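Local structure of E2A dna-binding protein (2WB0) at residues C102-I105 against L109-L112; M184-G189 against P240-F245; K200-A205 against D302-L307; Q58-S63 against P270-F275. The protein binds single-stranded DNA and, by forming multimers, unwinds the template without ATP during the elongation phase of adenoviral strand-displacement replication. All coordinates share one frame; numbering follows the deposited sequence.

Contact 1 of 4, residues C102-I105 against L109-L112. With ZN (zinc ion), chain B.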
loop_
_atom_site.group_PDB
_atom_site.type_symbol
_atom_site.label_atom_id
_atom_site.label_comp_id
_atom_site.label_asym_id
_atom_site.label_seq_id
_atom_site.Cartn_x
_atom_site.Cartn_y
_atom_site.Cartn_z
ATOM N N CYS A 102 7.887 7.719 11.495
ATOM C CA CYS A 102 7.885 8.957 10.700
ATOM C C CYS A 102 7.007 10.054 11.308
ATOM O O CYS A 102 6.983 11.199 10.812
ATOM C CB CYS A 102 7.431 8.680 9.255
ATOM S SG CYS A 102 8.685 7.849 8.248
ATOM N N ALA A 103 6.305 9.739 12.381
ATOM C CA ALA A 103 5.565 10.811 13.073
ATOM C C ALA A 103 6.004 10.986 14.510
ATOM O O ALA A 103 5.209 11.494 15.300
ATOM C CB ALA A 103 4.066 10.549 13.097
ATOM N N GLU A 104 7.198 10.569 14.876
ATOM C CA GLU A 104 7.644 10.571 16.308
ATOM C C GLU A 104 8.497 11.825 16.589
ATOM O O GLU A 104 8.460 12.402 17.696
ATOM C CB GLU A 104 8.509 9.351 16.539
ATOM C CG GLU A 104 8.586 8.703 17.911
ATOM C CD GLU A 104 9.108 7.242 17.800
ATOM O OE1 GLU A 104 8.450 6.289 18.314
ATOM O OE2 GLU A 104 10.163 7.025 17.159
ATOM N N ILE A 105 9.312 12.186 15.629
ATOM C CA ILE A 105 10.235 13.281 15.800
ATOM C C ILE A 105 9.933 14.360 14.771
ATOM O O ILE A 105 9.953 14.137 13.553
ATOM C CB ILE A 105 11.719 12.813 15.606
ATOM C CG1 ILE A 105 12.022 11.520 16.400
ATOM C CG2 ILE A 105 12.700 14.003 15.722
ATOM C CD1 ILE A 105 13.152 11.585 17.358
ATOM N N LEU A 109 11.948 12.153 8.943
ATOM C CA LEU A 109 11.426 10.914 8.309
ATOM C C LEU A 109 12.431 9.736 8.368
ATOM O O LEU A 109 13.624 9.971 8.373
ATOM C CB LEU A 109 11.013 11.139 6.869
ATOM C CG LEU A 109 9.938 12.216 6.754
ATOM C CD1 LEU A 109 9.938 12.658 5.366
ATOM C CD2 LEU A 109 8.548 11.617 7.217
ATOM N N LYS A 110 11.931 8.512 8.488
ATOM C CA LYS A 110 12.772 7.279 8.357
ATOM C C LYS A 110 12.289 6.494 7.125
ATOM O O LYS A 110 11.091 6.449 6.848
ATOM C CB LYS A 110 12.709 6.393 9.627
ATOM C CG LYS A 110 13.307 7.140 10.781
ATOM C CD LYS A 110 13.149 6.470 12.093
ATOM C CE LYS A 110 13.324 7.517 13.251
ATOM N NZ LYS A 110 12.226 8.597 13.775
ATOM N N CYS A 111 13.214 5.921 6.358
ATOM C CA CYS A 111 12.861 5.105 5.210
ATOM C C CYS A 111 12.630 3.665 5.583
ATOM O O CYS A 111 12.595 3.324 6.758
ATOM C CB CYS A 111 13.936 5.225 4.116
ATOM S SG CYS A 111 15.465 4.393 4.556
ATOM N N LEU A 112 12.446 2.804 4.583
ATOM C CA LEU A 112 12.178 1.378 4.825
ATOM C C LEU A 112 13.322 0.638 5.501
ATOM O O LEU A 112 13.094 -0.341 6.195
ATOM C CB LEU A 112 11.840 0.689 3.514
ATOM C CG LEU A 112 10.410 0.589 3.008
ATOM C CD1 LEU A 112 9.211 1.109 3.889
ATOM C CD2 LEU A 112 10.281 0.752 1.496
HETATM ZN ZN ZN B . 16.153 3.342 2.654
HETATM O O HOH W 1 12.349 7.731 16.382
#
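Cys102 and Lys110 meet in the loop that joins strands 95-99 and 118-124, where the chain doubles back just ahead of the first zinc site. The backbone N-H of Lys110 donates a nearly straight hydrogen bond to the sulfur of Cys102, N to SG 3.3 Å with an angle of 157° at the hydrogen. With SG anti to the carbonyl carbon, chi1 -74°, the sulfur lies over the second limb of the loop and also comes 3.1 Å from Lys110 O. One bond further back, Cys102 CB packs against the CD2 branch of Leu109 at 3.7 Å. The Lys110 chain is bent at its last torsion; it crosses the Ile105 side chain at about a right angle, with NZ nearest CG1. Direct pairing with Glu104 is not reached, OE2 to NZ being 4.3 Å; a water accepts from NZ at 2.7 Å. The stronger partners of this ammonium are Arg101 O and the carboxylate of Glu108. Next along, Cys111 SG binds zinc at 2.3 Å beside His113, Cys166 and Cys182. Cys102 is thus a buried thiol acceptor that fixes the backbone one residue before a zinc ligand, while Lys110 O, buried here without a hydrogen-bond partner, has the sulfur as close neighbour.

Contact 2 of 4, residues M184-G189 against P240-F245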
loop_
_atom_site.group_PDB
_atom_site.type_symbol
_atom_site.label_atom_id
_atom_site.label_comp_id
_atom_site.label_asym_id
_atom_site.label_seq_id
_atom_site.Cartn_x
_atom_site.Cartn_y
_atom_site.Cartn_z
ATOM N N MET A 184 12.538 4.814 -1.502
ATOM C CA MET A 184 11.728 5.867 -0.904
ATOM C C MET A 184 12.436 7.216 -1.093
ATOM O O MET A 184 13.665 7.342 -0.898
ATOM C CB MET A 184 11.571 5.569 0.588
ATOM C CG MET A 184 10.465 6.334 1.231
ATOM S SD MET A 184 9.872 5.550 2.766
ATOM C CE MET A 184 9.680 3.936 2.363
ATOM N N PHE A 185 11.656 8.223 -1.453
ATOM C CA PHE A 185 12.121 9.604 -1.675
ATOM C C PHE A 185 10.916 10.521 -1.538
ATOM O O PHE A 185 9.809 10.212 -2.074
ATOM C CB PHE A 185 12.711 9.765 -3.079
ATOM C CG PHE A 185 13.062 11.168 -3.394
ATOM C CD1 PHE A 185 14.240 11.718 -2.884
ATOM C CD2 PHE A 185 12.152 11.998 -4.087
ATOM C CE1 PHE A 185 14.594 13.057 -3.138
ATOM C CE2 PHE A 185 12.524 13.345 -4.368
ATOM C CZ PHE A 185 13.716 13.851 -3.884
ATOM N N PHE A 186 11.086 11.617 -0.824
ATOM C CA PHE A 186 10.041 12.633 -0.727
ATOM C C PHE A 186 10.546 13.959 -1.268
ATOM O O PHE A 186 11.576 14.474 -0.825
ATOM C CB PHE A 186 9.560 12.748 0.725
ATOM C CG PHE A 186 9.060 11.443 1.289
ATOM C CD1 PHE A 186 7.912 10.832 0.736
ATOM C CD2 PHE A 186 9.684 10.849 2.374
ATOM C CE1 PHE A 186 7.405 9.637 1.240
ATOM C CE2 PHE A 186 9.204 9.628 2.898
ATOM C CZ PHE A 186 8.100 9.001 2.322
ATOM N N SER A 187 9.857 14.478 -2.291
ATOM C CA SER A 187 10.188 15.813 -2.835
ATOM C C SER A 187 9.893 16.817 -1.755
ATOM O O SER A 187 10.571 17.848 -1.615
ATOM C CB SER A 187 9.277 16.153 -4.000
ATOM O OG SER A 187 9.991 15.877 -5.162
ATOM N N GLU A 188 8.897 16.492 -0.941
ATOM C CA GLU A 188 8.576 17.423 0.130
ATOM C C GLU A 188 8.395 16.777 1.505
ATOM O O GLU A 188 7.354 16.203 1.813
ATOM C CB GLU A 188 7.416 18.394 -0.282
ATOM C CG GLU A 188 6.255 17.737 -0.977
ATOM C CD GLU A 188 5.652 18.534 -2.182
ATOM O OE1 GLU A 188 5.309 17.815 -3.163
ATOM O OE2 GLU A 188 5.497 19.814 -2.146
ATOM N N GLY A 189 9.421 16.912 2.330
ATOM C CA GLY A 189 9.530 16.164 3.579
ATOM C C GLY A 189 8.474 16.616 4.563
ATOM O O GLY A 189 7.905 15.811 5.293
ATOM N N PRO A 240 5.211 -1.294 -3.864
ATOM C CA PRO A 240 4.404 -0.132 -4.274
ATOM C C PRO A 240 4.965 1.222 -3.810
ATOM O O PRO A 240 5.364 1.377 -2.604
ATOM C CB PRO A 240 3.039 -0.433 -3.586
ATOM C CG PRO A 240 2.923 -1.955 -3.861
ATOM C CD PRO A 240 4.372 -2.442 -3.522
ATOM N N LYS A 241 5.024 2.214 -4.729
ATOM C CA LYS A 241 5.549 3.500 -4.348
ATOM C C LYS A 241 4.655 4.145 -3.250
ATOM O O LYS A 241 3.418 3.971 -3.250
ATOM C CB LYS A 241 5.552 4.468 -5.551
ATOM C CG LYS A 241 6.401 5.686 -5.292
ATOM C CD LYS A 241 6.318 6.597 -6.584
ATOM C CE LYS A 241 7.318 7.834 -6.627
ATOM N NZ LYS A 241 6.931 8.803 -5.523
ATOM N N LEU A 242 5.289 4.909 -2.374
ATOM C CA LEU A 242 4.587 5.642 -1.298
ATOM C C LEU A 242 4.763 7.103 -1.544
ATOM O O LEU A 242 5.887 7.591 -1.566
ATOM C CB LEU A 242 5.218 5.273 0.092
ATOM C CG LEU A 242 4.399 5.591 1.328
ATOM C CD1 LEU A 242 4.992 4.762 2.509
ATOM C CD2 LEU A 242 4.459 7.096 1.645
ATOM N N THR A 243 3.656 7.828 -1.765
ATOM C CA THR A 243 3.749 9.241 -2.124
ATOM C C THR A 243 2.717 10.019 -1.294
ATOM O O THR A 243 1.542 9.630 -1.249
ATOM C CB THR A 243 3.418 9.446 -3.661
ATOM O OG1 THR A 243 4.290 8.599 -4.400
ATOM C CG2 THR A 243 3.674 10.986 -4.134
ATOM N N PRO A 244 3.128 11.112 -0.640
ATOM C CA PRO A 244 2.105 11.902 0.053
ATOM C C PRO A 244 1.318 12.826 -0.938
ATOM O O PRO A 244 1.972 13.469 -1.793
ATOM C CB PRO A 244 2.902 12.736 1.056
ATOM C CG PRO A 244 4.362 12.782 0.473
ATOM C CD PRO A 244 4.534 11.529 -0.345
ATOM N N PHE A 245 -0.015 12.855 -0.845
ATOM C CA PHE A 245 -0.845 13.770 -1.670
ATOM C C PHE A 245 -1.556 14.763 -0.743
ATOM O O PHE A 245 -2.174 14.352 0.233
ATOM C CB PHE A 245 -1.955 13.010 -2.397
ATOM C CG PHE A 245 -1.515 12.213 -3.608
ATOM C CD1 PHE A 245 -0.318 11.521 -3.651
ATOM C CD2 PHE A 245 -2.413 12.068 -4.705
ATOM C CE1 PHE A 245 0.111 10.837 -4.815
ATOM C CE2 PHE A 245 -2.054 11.324 -5.857
ATOM C CZ PHE A 245 -0.778 10.680 -5.894
HETATM O O HOH W 2 7.225 9.749 -2.676
HETATM O O HOH W 3 9.650 7.439 -3.825
HETATM O O HOH W 4 8.699 7.145 -1.436
#
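The Phe186 ring is approached obliquely by Pro244 CD and by Leu242 O. Pro244 comes in with its CD methylene, 3.6 Å from Phe186 CD1, while CG follows a little farther off. The neighbouring ring atom CE1 reaches the CD2 branch of Leu242 at 3.9 Å and lies near that residue's carbonyl oxygen. Phe186 has CG anti to its carbonyl carbon, chi1 -57°, a setting that swings the ring across to the second strand although its CA and CB do not aim there. Within strand 242-245 the Phe245 ring has Thr243 CB in plane at its edge.

Alongside this apolar patch, water does the joining. One water accepts from Phe185 N at 3.1 Å and lies 2.9 Å from Leu242 O, probably donating to it, and a second lies 2.7 Å from Phe185 O and 2.8 Å from Leu242 O. Lys241 bonds through NZ to Thr243 OG1 at 2.9 Å, which holds its ammonium beside the second of these waters, to which it donates weakly. The two strands are therefore not paired directly: their backbones stand 7.3 Å apart at Phe186 CA and Thr243 CA, with ring and water filling in.

Phe186 and Pro244 both rest on Ala192 of helix 189-206, and Phe196 of that helix also touches Phe186. Strand 185-186 pairs with strand 158-165, strand 242-246 with strand 271-276, and the contact bridges these two antiparallel sheets.

Contact 3 of 4, residues K200-A205 against D302-L307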
loop_
_atom_site.group_PDB
_atom_site.type_symbol
_atom_site.label_atom_id
_atom_site.label_comp_id
_atom_site.label_asym_id
_atom_site.label_seq_id
_atom_site.Cartn_x
_atom_site.Cartn_y
_atom_site.Cartn_z
ATOM N N LYS A 200 -1.458 7.938 11.477
ATOM C CA LYS A 200 -1.346 7.658 12.899
ATOM C C LYS A 200 -2.565 8.209 13.666
ATOM O O LYS A 200 -3.195 7.478 14.427
ATOM C CB LYS A 200 -0.038 8.156 13.434
ATOM C CG LYS A 200 0.064 8.029 14.967
ATOM C CD LYS A 200 1.512 8.408 15.391
ATOM C CE LYS A 200 1.522 8.883 16.848
ATOM N NZ LYS A 200 2.813 9.615 17.215
ATOM N N ALA A 201 -3.018 9.407 13.337
ATOM C CA ALA A 201 -4.240 9.938 13.960
ATOM C C ALA A 201 -5.523 9.200 13.565
ATOM O O ALA A 201 -6.507 9.107 14.331
ATOM C CB ALA A 201 -4.404 11.508 13.637
ATOM N N PHE A 202 -5.580 8.766 12.315
ATOM C CA PHE A 202 -6.734 8.053 11.823
ATOM C C PHE A 202 -6.850 6.743 12.615
ATOM O O PHE A 202 -7.939 6.342 13.054
ATOM C CB PHE A 202 -6.494 7.794 10.306
ATOM C CG PHE A 202 -7.659 7.227 9.582
ATOM C CD1 PHE A 202 -8.707 8.058 9.155
ATOM C CD2 PHE A 202 -7.704 5.883 9.256
ATOM C CE1 PHE A 202 -9.760 7.573 8.531
ATOM C CE2 PHE A 202 -8.799 5.361 8.582
ATOM C CZ PHE A 202 -9.822 6.203 8.201
ATOM N N MET A 203 -5.705 6.094 12.806
ATOM C CA MET A 203 -5.674 4.813 13.540
ATOM C C MET A 203 -6.047 5.042 15.024
ATOM O O MET A 203 -6.744 4.218 15.592
ATOM C CB MET A 203 -4.277 4.188 13.413
ATOM C CG MET A 203 -4.117 3.601 11.904
ATOM S SD MET A 203 -2.438 3.113 11.708
ATOM C CE MET A 203 -2.446 1.574 12.721
ATOM N N GLN A 204 -5.526 6.118 15.625
ATOM C CA GLN A 204 -5.840 6.463 17.034
ATOM C C GLN A 204 -7.365 6.704 17.153
ATOM O O GLN A 204 -7.979 6.330 18.136
ATOM C CB GLN A 204 -5.028 7.695 17.535
ATOM C CG GLN A 204 -3.534 7.495 17.769
ATOM C CD GLN A 204 -2.738 8.805 17.944
ATOM O OE1 GLN A 204 -1.800 8.858 18.740
ATOM N NE2 GLN A 204 -3.082 9.859 17.158
ATOM N N ALA A 205 -7.990 7.272 16.132
ATOM C CA ALA A 205 -9.440 7.494 16.196
ATOM C C ALA A 205 -10.235 6.207 16.010
ATOM O O ALA A 205 -11.350 6.056 16.544
ATOM C CB ALA A 205 -9.883 8.496 15.166
ATOM N N ASP A 302 -7.876 4.358 3.176
ATOM C CA ASP A 302 -8.795 3.480 2.433
ATOM C C ASP A 302 -8.272 2.083 2.530
ATOM O O ASP A 302 -9.077 1.163 2.577
ATOM C CB ASP A 302 -8.932 3.929 0.947
ATOM C CG ASP A 302 -9.662 5.229 0.839
ATOM O OD1 ASP A 302 -10.286 5.590 1.875
ATOM O OD2 ASP A 302 -9.566 5.902 -0.205
ATOM N N LEU A 303 -6.948 1.905 2.590
ATOM C CA LEU A 303 -6.397 0.527 2.737
ATOM C C LEU A 303 -6.792 -0.115 4.093
ATOM O O LEU A 303 -7.175 -1.301 4.176
ATOM C CB LEU A 303 -4.867 0.539 2.609
ATOM C CG LEU A 303 -4.097 -0.670 2.049
ATOM C CD1 LEU A 303 -2.594 -0.646 2.397
ATOM C CD2 LEU A 303 -4.738 -2.071 1.850
ATOM N N LEU A 304 -6.699 0.671 5.164
ATOM C CA LEU A 304 -7.106 0.180 6.477
ATOM C C LEU A 304 -8.605 -0.084 6.469
ATOM O O LEU A 304 -9.047 -1.096 6.966
ATOM C CB LEU A 304 -6.763 1.211 7.545
ATOM C CG LEU A 304 -6.525 0.814 8.998
ATOM C CD1 LEU A 304 -6.759 1.853 10.101
ATOM C CD2 LEU A 304 -6.442 -0.697 9.405
ATOM N N ASN A 305 -9.386 0.799 5.842
ATOM C CA ASN A 305 -10.831 0.577 5.768
ATOM C C ASN A 305 -11.163 -0.638 4.935
ATOM O O ASN A 305 -12.180 -1.303 5.227
ATOM C CB ASN A 305 -11.598 1.757 5.164
ATOM C CG ASN A 305 -12.113 2.763 6.222
ATOM O OD1 ASN A 305 -12.240 2.447 7.402
ATOM N ND2 ASN A 305 -12.468 3.935 5.762
ATOM N N ALA A 306 -10.316 -0.985 3.935
ATOM C CA ALA A 306 -10.596 -2.225 3.163
ATOM C C ALA A 306 -10.502 -3.380 4.145
ATOM O O ALA A 306 -11.354 -4.321 4.108
ATOM C CB ALA A 306 -9.613 -2.475 2.062
ATOM N N LEU A 307 -9.485 -3.353 4.993
ATOM C CA LEU A 307 -9.328 -4.431 5.987
ATOM C C LEU A 307 -10.523 -4.485 6.992
ATOM O O LEU A 307 -11.101 -5.563 7.345
ATOM C CB LEU A 307 -7.983 -4.311 6.725
ATOM C CG LEU A 307 -7.773 -5.281 7.936
ATOM C CD1 LEU A 307 -7.820 -6.767 7.540
ATOM C CD2 LEU A 307 -6.414 -5.005 8.683
#
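Leu304, pointing at helix 200-205, meets Met203 and Phe202 through a single methyl. The segment that carries it opens at Asp302, whose side chain serves another part of the fold: OD2 accepts a hydrogen bond from Thr60 N and is also hydrogen-bonded to Thr62 OG1. At Leu304 the helices come together. Its CD1 lies 3.6 Å from Met203 CG, and the two side chains cross at about a right angle. The same methyl sits 4.2 Å from Phe202 CD2, at the ring edge and near its plane. Leu304 carries CG anti to its backbone N, chi1 -155°, and this turns the branch toward helix 200-205, where CD1 touches both residues. Asn305 follows with its amide brought round so that ND2 approaches Phe202 CZ at 4.3 Å, again at the edge of the ring.

The touch is light. The helix axes run 11.5 Å apart at closest approach, their directions differ by 30°, and the nearest CA atoms, those of Met203 and Leu304, are 8.6 Å from one another. Side chains alone make the contact.

On its other side, helix 300-315 leans on helix 64-83, with Leu303 against Met70 and Phe74 and Ala306 against Phe67. Helix 189-206 is backed in turn by helix 261-268, where Phe202 touches Ser262 and Ala201 touches Ala265.

Contact 4 of 4, residues Q58-S63 against P270-F275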
loop_
_atom_site.group_PDB
_atom_site.type_symbol
_atom_site.label_atom_id
_atom_site.label_comp_id
_atom_site.label_asym_id
_atom_site.label_seq_id
_atom_site.Cartn_x
_atom_site.Cartn_y
_atom_site.Cartn_z
ATOM N N GLN A 58 -17.082 6.783 0.282
ATOM C CA GLN A 58 -16.261 7.772 -0.391
ATOM C C GLN A 58 -14.792 7.329 -0.338
ATOM O O GLN A 58 -14.273 7.064 0.741
ATOM C CB GLN A 58 -16.423 9.147 0.298
ATOM C CG GLN A 58 -17.802 9.810 -0.010
ATOM C CD GLN A 58 -18.316 10.771 1.084
ATOM O OE1 GLN A 58 -18.470 11.980 0.836
ATOM N NE2 GLN A 58 -18.593 10.231 2.305
ATOM N N LEU A 59 -14.165 7.162 -1.492
ATOM C CA LEU A 59 -12.744 6.773 -1.534
ATOM C C LEU A 59 -11.954 8.055 -1.767
ATOM O O LEU A 59 -12.517 8.989 -2.386
ATOM C CB LEU A 59 -12.504 5.757 -2.683
ATOM C CG LEU A 59 -13.171 4.385 -2.409
ATOM C CD1 LEU A 59 -12.943 3.389 -3.521
ATOM C CD2 LEU A 59 -12.746 3.738 -1.057
ATOM N N THR A 60 -10.681 8.106 -1.348
ATOM C CA THR A 60 -9.913 9.358 -1.496
ATOM C C THR A 60 -8.556 8.959 -2.024
ATOM O O THR A 60 -7.821 8.224 -1.316
ATOM C CB THR A 60 -9.692 10.054 -0.154
ATOM O OG1 THR A 60 -10.951 10.218 0.491
ATOM C CG2 THR A 60 -9.063 11.506 -0.360
ATOM N N PHE A 61 -8.265 9.366 -3.269
ATOM C CA PHE A 61 -7.035 8.920 -3.970
ATOM C C PHE A 61 -6.914 7.388 -3.988
ATOM O O PHE A 61 -5.765 6.825 -3.825
ATOM C CB PHE A 61 -5.750 9.415 -3.317
ATOM C CG PHE A 61 -5.721 10.896 -3.034
ATOM C CD1 PHE A 61 -6.131 11.847 -4.004
ATOM C CD2 PHE A 61 -5.326 11.333 -1.793
ATOM C CE1 PHE A 61 -6.144 13.269 -3.649
ATOM C CE2 PHE A 61 -5.299 12.666 -1.477
ATOM C CZ PHE A 61 -5.674 13.636 -2.408
ATOM N N THR A 62 -8.023 6.708 -4.181
ATOM C CA THR A 62 -7.993 5.258 -4.262
ATOM C C THR A 62 -8.866 4.927 -5.455
ATOM O O THR A 62 -9.922 5.535 -5.602
ATOM C CB THR A 62 -8.649 4.689 -3.008
ATOM O OG1 THR A 62 -7.854 5.022 -1.903
ATOM C CG2 THR A 62 -8.827 3.168 -3.115
ATOM N N SER A 63 -8.441 3.997 -6.303
ATOM C CA SER A 63 -9.336 3.596 -7.402
ATOM C C SER A 63 -10.293 2.541 -6.923
ATOM O O SER A 63 -9.959 1.749 -6.000
ATOM C CB SER A 63 -8.573 3.084 -8.592
ATOM O OG SER A 63 -8.236 1.760 -8.414
ATOM N N PRO A 270 -3.673 17.540 6.777
ATOM C CA PRO A 270 -4.345 17.443 5.459
ATOM C C PRO A 270 -3.437 16.922 4.364
ATOM O O PRO A 270 -3.259 17.595 3.362
ATOM C CB PRO A 270 -4.741 18.896 5.189
ATOM C CG PRO A 270 -3.620 19.682 5.851
ATOM C CD PRO A 270 -3.341 18.940 7.122
ATOM N N ALA A 271 -2.951 15.679 4.495
ATOM C CA ALA A 271 -2.212 15.002 3.396
ATOM C C ALA A 271 -2.371 13.506 3.650
ATOM O O ALA A 271 -2.435 13.079 4.815
ATOM C CB ALA A 271 -0.682 15.367 3.366
ATOM N N LEU A 272 -2.541 12.735 2.575
ATOM C CA LEU A 272 -2.666 11.290 2.676
ATOM C C LEU A 272 -1.434 10.598 2.088
ATOM O O LEU A 272 -0.891 11.034 1.085
ATOM C CB LEU A 272 -3.869 10.819 1.846
ATOM C CG LEU A 272 -5.219 10.746 2.564
ATOM C CD1 LEU A 272 -5.412 11.427 3.928
ATOM C CD2 LEU A 272 -6.442 10.434 1.757
ATOM N N ILE A 273 -1.056 9.475 2.696
ATOM C CA ILE A 273 -0.068 8.578 2.073
ATOM C C ILE A 273 -0.869 7.849 0.976
ATOM O O ILE A 273 -1.945 7.300 1.234
ATOM C CB ILE A 273 0.405 7.500 3.106
ATOM C CG1 ILE A 273 1.251 8.163 4.199
ATOM C CG2 ILE A 273 1.076 6.244 2.345
ATOM C CD1 ILE A 273 1.679 7.228 5.384
ATOM N N VAL A 274 -0.322 7.798 -0.229
ATOM C CA VAL A 274 -0.965 7.095 -1.279
ATOM C C VAL A 274 -0.002 6.053 -1.891
ATOM O O VAL A 274 1.124 6.402 -2.247
ATOM C CB VAL A 274 -1.396 8.072 -2.401
ATOM C CG1 VAL A 274 -2.007 7.310 -3.554
ATOM C CG2 VAL A 274 -2.385 9.149 -1.872
ATOM N N PHE A 275 -0.459 4.800 -2.039
ATOM C CA PHE A 275 0.299 3.719 -2.574
ATOM C C PHE A 275 -0.072 3.535 -4.052
ATOM O O PHE A 275 -1.266 3.438 -4.352
ATOM C CB PHE A 275 -0.015 2.393 -1.819
ATOM C CG PHE A 275 0.279 2.466 -0.327
ATOM C CD1 PHE A 275 1.605 2.606 0.146
ATOM C CD2 PHE A 275 -0.770 2.404 0.575
ATOM C CE1 PHE A 275 1.856 2.696 1.520
ATOM C CE2 PHE A 275 -0.529 2.501 1.961
ATOM C CZ PHE A 275 0.794 2.618 2.415
#
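Phe61 brings the CD2 corner of its ring against Leu272 and Val274, two residues of strand 271-275 that both point toward the loop 58-63. Phe61 CD2 is the meeting point: it lies 3.7 Å from Val274 CG2 and 3.8 Å from Leu272 CD2, both approached obliquely. Leu272 CB sits in plane at the ring edge. The side chains of Phe61 and Val274 cross at about a right angle, and Val274 CG2 also reaches Phe61 CB at 3.7 Å. Before it in the loop, Thr60 uses its methyl, CG2 to Leu272 CD2 3.5 Å, and that methyl also lies over one face of the Phe61 ring, 4.0 Å above the plane and offset toward the rim. Thr60 turns CG2 anti to its backbone N while OG1 stays beside that N, so carbon rather than oxygen faces the strand.

The next shell holds this loop in place. Phe61 has left-handed backbone angles (phi 53°, psi 39°), and its CB points toward the strand. Asp302 OD2 accepts a hydrogen bond from Thr60 N and is hydrogen-bonded to Thr62 OG1, while Ser299 bonds Thr60 O through its hydroxyl and Thr62 OG1 through its backbone N. Ser63, at the N-cap of helix 64-83, closes the loop.

Strand 271-276 is the middle strand of its antiparallel sheet, between 242-246 and 297-299. Helix 189-206 meets Ile273 through Ala195 and Phe196 and Leu272 through Gln198; the loop from the all-alpha region comes in over Leu272 and Val274, and Phe245 and Leu247 also touch Phe61.

In the fold
Contact 2 is the buried one; contacts 1, 3 and 4 are partly buried, contact 1 including the exposed Glu104 and Ile105. Contact 1 relies on a thiol hydrogen bond and a lysine beside a metal ligand, contact 2 mixes apolar packing with bridging water, contact 4 meets through carbon, and contact 3 almost so, apart from an asparagine amide at a ring edge. Contacts 2 and 4 share a sheet, Phe245 N probably bonding Leu272 O and Thr243 O probably accepting from Val274 N. Contacts 1 and 2 touch through Leu109 on Phe186 and Leu112 on Met184. Contacts 3 and 4 join at Asp302. Helix 189-206 supplies one side of contact 3 and packs against contacts 1, 2 and 4.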